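Local coordinates for probable quinone reductase Qor (NADPH:quinone reductase) (Zeta-crystallin homolog protein) (Mycobacterium tuberculosis, PDB 4RVU) that binds NADPH and probably catalyses the transfer of electrons from it to quinone substrates, at residues 233-244 with 259-270. Sequence-based numbering, arbitrary orientation.
Sequences LASLAVRGTLAL and RLNAAGSVYLTR
Strand 240-244 and strand 267-269 run side by side as the last two strands of the six-stranded parallel sheet of the Rossmann-type NADPH-binding domain, joined through helix 258-262 in a beta-alpha-beta unit. Four backbone hydrogen bonds zip them together, from Tyr267 N to Gly240 O (2.9 Å) through Leu242, which uses both its N and its O, to Leu244 N on Thr269 O. Just before the strands, the loops add one more backbone bond: Arg239 N, in the type II turn Ala237-Gly240, donates to Gly264 O at 2.8 Å, and Arg239 CA makes a CA-H...O contact with Ser265 O.

The apolar core lies between the helix ends and the sheet. Leu233 points its two methyls different ways: CD1 sits 3.7 Å from Ala263 CB and also meets Leu260 CD2 and Val266 CG2, while CD2 rests against the Arg259 side chain, whose NH2 is salt-bridged to Asp230. Val266 CG2 takes the hindered place between its own N and C (CG1 is the branch at chi1 -53°), which directs it to Leu233 CD1 and Leu236 CD1. Farther along, Leu242 and Leu268 lie side by side, pointing the same way, and both touch Phe229 of helix 229-234.

Between the two segments a water donates to both Leu236 O and Ala263 O, at 2.8 Å from each.

On the Thr241 side of the sheet, the Tyr267 ring turns its edge to Arg239 O, with CE1 3.5 Å away, and its OH bonds to Val140 O of the second subunit, whose antiparallel strand pairs with 267-269 and extends the sheet. Two waters link that OH to Arg239. At the cofactor end Arg270, which touches NADPH, has CG anti to its N (chi1 -155°), 3.1 Å from Leu244 O; the bend at chi2 (-58°) then keeps CD beside the same oxygen, at 3.2 Å.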
loop_
_atom_site.group_PDB
_atom_site.type_symbol
_atom_site.label_atom_id
_atom_site.label_comp_id
_atom_site.label_asym_id
_atom_site.label_seq_id
_atom_site.Cartn_x
_atom_site.Cartn_y
_atom_site.Cartn_z
ATOM N N LEU A 233 5.169 -7.659 -8.672
ATOM C CA LEU A 233 5.997 -6.950 -7.694
ATOM C C LEU A 233 7.342 -6.529 -8.305
ATOM O O LEU A 233 7.819 -5.411 -8.088
ATOM C CB LEU A 233 6.200 -7.813 -6.443
ATOM C CG LEU A 233 7.053 -7.188 -5.331
ATOM C CD1 LEU A 233 6.389 -5.920 -4.845
ATOM C CD2 LEU A 233 7.258 -8.146 -4.176
ATOM N N ALA A 234 7.937 -7.418 -9.099
ATOM C CA ALA A 234 9.234 -7.150 -9.735
ATOM C C ALA A 234 9.183 -6.139 -10.885
ATOM O O ALA A 234 10.231 -5.681 -11.354
ATOM C CB ALA A 234 9.865 -8.456 -10.212
ATOM N N SER A 235 7.979 -5.816 -11.364
ATOM C CA SER A 235 7.833 -4.925 -12.511
ATOM C C SER A 235 7.605 -3.453 -12.181
ATOM O O SER A 235 7.493 -2.628 -13.087
ATOM C CB SER A 235 6.706 -5.422 -13.421
ATOM O OG SER A 235 6.924 -6.764 -13.793
ATOM N N LEU A 236 7.550 -3.115 -10.893
ATOM C CA LEU A 236 7.143 -1.770 -10.472
ATOM C C LEU A 236 8.212 -0.681 -10.516
ATOM O O LEU A 236 9.389 -0.920 -10.236
ATOM C CB LEU A 236 6.590 -1.818 -9.053
ATOM C CG LEU A 236 5.184 -2.388 -8.942
ATOM C CD1 LEU A 236 4.930 -2.838 -7.518
ATOM C CD2 LEU A 236 4.173 -1.329 -9.353
ATOM N N ALA A 237 7.779 0.530 -10.838
ATOM C CA ALA A 237 8.639 1.695 -10.725
ATOM C C ALA A 237 8.833 1.983 -9.245
ATOM O O ALA A 237 8.063 1.495 -8.408
ATOM C CB ALA A 237 8.017 2.882 -11.413
ATOM N N VAL A 238 9.857 2.766 -8.920
ATOM C CA VAL A 238 10.108 3.148 -7.527
ATOM C C VAL A 238 8.869 3.825 -6.942
ATOM O O VAL A 238 8.296 4.730 -7.565
ATOM C CB VAL A 238 11.342 4.085 -7.408
ATOM C CG1 VAL A 238 11.481 4.630 -5.973
ATOM C CG2 VAL A 238 12.601 3.349 -7.826
ATOM N N ARG A 239 8.453 3.359 -5.763
ATOM C CA ARG A 239 7.299 3.891 -5.046
ATOM C C ARG A 239 5.980 3.645 -5.782
ATOM O O ARG A 239 4.980 4.327 -5.534
ATOM C CB ARG A 239 7.483 5.378 -4.725
ATOM C CG ARG A 239 8.578 5.632 -3.655
ATOM C CD ARG A 239 8.920 7.116 -3.566
ATOM N NE ARG A 239 7.744 7.922 -3.244
ATOM C CZ ARG A 239 7.681 9.247 -3.364
ATOM N NH1 ARG A 239 8.733 9.935 -3.791
ATOM N NH2 ARG A 239 6.567 9.887 -3.048
ATOM N N GLY A 240 5.985 2.647 -6.662
ATOM C CA GLY A 240 4.807 2.307 -7.443
ATOM C C GLY A 240 3.787 1.559 -6.605
ATOM O O GLY A 240 4.059 1.188 -5.470
ATOM N N THR A 241 2.601 1.328 -7.162
ATOM C CA THR A 241 1.526 0.690 -6.394
ATOM C C THR A 241 1.141 -0.648 -6.999
ATOM O O THR A 241 0.785 -0.718 -8.174
ATOM C CB THR A 241 0.270 1.581 -6.346
ATOM O OG1 THR A 241 0.541 2.767 -5.587
ATOM C CG2 THR A 241 -0.902 0.829 -5.709
ATOM N N LEU A 242 1.222 -1.706 -6.200
ATOM C CA LEU A 242 0.708 -3.006 -6.607
ATOM C C LEU A 242 -0.709 -3.131 -6.063
ATOM O O LEU A 242 -0.914 -3.285 -4.858
ATOM C CB LEU A 242 1.582 -4.137 -6.055
ATOM C CG LEU A 242 1.662 -5.419 -6.889
ATOM C CD1 LEU A 242 2.601 -6.436 -6.263
ATOM C CD2 LEU A 242 0.289 -6.049 -7.107
ATOM N N ALA A 243 -1.696 -3.047 -6.949
ATOM C CA ALA A 243 -3.074 -3.274 -6.542
ATOM C C ALA A 243 -3.420 -4.717 -6.859
ATOM O O ALA A 243 -3.727 -5.063 -8.011
ATOM C CB ALA A 243 -4.017 -2.316 -7.243
ATOM N N LEU A 244 -3.340 -5.563 -5.837
ATOM C CA LEU A 244 -3.743 -6.966 -5.955
ATOM C C LEU A 244 -5.233 -7.045 -5.655
ATOM O O LEU A 244 -5.635 -7.032 -4.489
ATOM C CB LEU A 244 -2.953 -7.819 -4.956
ATOM C CG LEU A 244 -3.342 -9.295 -4.832
ATOM C CD1 LEU A 244 -3.095 -10.031 -6.148
ATOM C CD2 LEU A 244 -2.567 -9.944 -3.707
ATOM N N ARG A 259 10.100 -7.480 1.042
ATOM C CA ARG A 259 10.054 -7.567 -0.412
ATOM C C ARG A 259 9.597 -6.247 -1.013
ATOM O O ARG A 259 10.015 -5.889 -2.112
ATOM C CB ARG A 259 9.148 -8.716 -0.875
ATOM C CG ARG A 259 9.711 -10.097 -0.532
ATOM C CD ARG A 259 8.711 -11.200 -0.835
ATOM N NE ARG A 259 8.400 -11.261 -2.259
ATOM C CZ ARG A 259 7.368 -11.925 -2.771
ATOM N NH1 ARG A 259 6.543 -12.591 -1.975
ATOM N NH2 ARG A 259 7.154 -11.918 -4.075
ATOM N N LEU A 260 8.743 -5.518 -0.297
ATOM C CA LEU A 260 8.219 -4.249 -0.811
ATOM C C LEU A 260 9.306 -3.178 -0.800
ATOM O O LEU A 260 9.307 -2.258 -1.618
ATOM C CB LEU A 260 7.006 -3.789 0.006
ATOM C CG LEU A 260 5.857 -4.775 0.202
ATOM C CD1 LEU A 260 4.728 -4.139 1.019
ATOM C CD2 LEU A 260 5.315 -5.272 -1.146
ATOM N N ASN A 261 10.236 -3.315 0.143
ATOM C CA ASN A 261 11.388 -2.444 0.240
ATOM C C ASN A 261 12.308 -2.709 -0.953
ATOM O O ASN A 261 12.585 -1.819 -1.738
ATOM C CB ASN A 261 12.089 -2.717 1.581
ATOM C CG ASN A 261 13.321 -1.855 1.807
ATOM O OD1 ASN A 261 13.742 -1.083 0.939
ATOM N ND2 ASN A 261 13.918 -1.993 2.987
ATOM N N ALA A 262 12.752 -3.952 -1.093
ATOM C CA ALA A 262 13.645 -4.340 -2.175
ATOM C C ALA A 262 13.083 -3.987 -3.556
ATOM O O ALA A 262 13.829 -3.616 -4.466
ATOM C CB ALA A 262 13.958 -5.827 -2.082
ATOM N N ALA A 263 11.764 -4.072 -3.704
ATOM C CA ALA A 263 11.124 -3.827 -4.992
ATOM C C ALA A 263 11.100 -2.349 -5.360
ATOM O O ALA A 263 10.775 -2.000 -6.491
ATOM C CB ALA A 263 9.714 -4.406 -4.999
ATOM N N GLY A 264 11.439 -1.480 -4.406
ATOM C CA GLY A 264 11.445 -0.044 -4.658
ATOM C C GLY A 264 10.618 0.817 -3.704
ATOM O O GLY A 264 10.102 1.868 -4.114
ATOM N N SER A 265 10.536 0.417 -2.433
ATOM C CA SER A 265 9.672 1.102 -1.452
ATOM C C SER A 265 8.275 1.278 -2.034
ATOM O O SER A 265 7.726 2.388 -2.086
ATOM C CB SER A 265 10.253 2.456 -1.035
ATOM O OG SER A 265 11.481 2.295 -0.343
ATOM N N VAL A 266 7.706 0.167 -2.476
ATOM C CA VAL A 266 6.439 0.216 -3.185
ATOM C C VAL A 266 5.290 0.066 -2.207
ATOM O O VAL A 266 5.499 -0.224 -1.026
ATOM C CB VAL A 266 6.361 -0.883 -4.244
ATOM C CG1 VAL A 266 7.583 -0.810 -5.151
ATOM C CG2 VAL A 266 6.263 -2.248 -3.586
ATOM N N TYR A 267 4.078 0.275 -2.707
ATOM C CA TYR A 267 2.877 0.069 -1.913
ATOM C C TYR A 267 2.223 -1.207 -2.375
ATOM O O TYR A 267 2.163 -1.472 -3.588
ATOM C CB TYR A 267 1.864 1.174 -2.179
ATOM C CG TYR A 267 2.292 2.565 -1.811
ATOM C CD1 TYR A 267 3.052 3.328 -2.683
ATOM C CD2 TYR A 267 1.904 3.135 -0.601
ATOM C CE1 TYR A 267 3.431 4.612 -2.359
ATOM C CE2 TYR A 267 2.286 4.422 -0.265
ATOM C CZ TYR A 267 3.039 5.155 -1.158
ATOM O OH TYR A 267 3.412 6.443 -0.845
ATOM N N LEU A 268 1.710 -1.978 -1.419
ATOM C CA LEU A 268 0.858 -3.126 -1.725
ATOM C C LEU A 268 -0.530 -2.863 -1.152
ATOM O O LEU A 268 -0.680 -2.473 0.008
ATOM C CB LEU A 268 1.450 -4.421 -1.144
ATOM C CG LEU A 268 0.628 -5.705 -1.287
ATOM C CD1 LEU A 268 0.478 -6.121 -2.765
ATOM C CD2 LEU A 268 1.230 -6.831 -0.469
ATOM N N THR A 269 -1.567 -3.057 -1.960
ATOM C CA THR A 269 -2.905 -2.925 -1.413
ATOM C C THR A 269 -3.777 -4.035 -1.968
ATOM O O THR A 269 -3.592 -4.451 -3.109
ATOM C CB THR A 269 -3.508 -1.542 -1.723
ATOM O OG1 THR A 269 -4.827 -1.459 -1.158
ATOM C CG2 THR A 269 -3.596 -1.329 -3.240
ATOM N N ARG A 270 -4.713 -4.524 -1.159
ATOM C CA ARG A 270 -5.635 -5.572 -1.610
ATOM C C ARG A 270 -7.056 -5.069 -1.396
ATOM O O ARG A 270 -7.664 -5.340 -0.358
ATOM C CB ARG A 270 -5.418 -6.874 -0.827
ATOM C CG ARG A 270 -5.854 -8.165 -1.575
ATOM C CD ARG A 270 -7.335 -8.158 -1.986
ATOM N NE ARG A 270 -7.736 -9.350 -2.732
ATOM C CZ ARG A 270 -8.943 -9.530 -3.267
ATOM N NH1 ARG A 270 -9.876 -8.594 -3.162
ATOM N NH2 ARG A 270 -9.221 -10.650 -3.921
HETATM O O HOH W 1 10.060 -3.746 -8.621
HETATM O O HOH W 2 11.475 -0.209 -8.529
HETATM O O HOH W 3 6.106 6.660 -1.257
HETATM O O HOH W 4 4.054 8.300 -3.252
#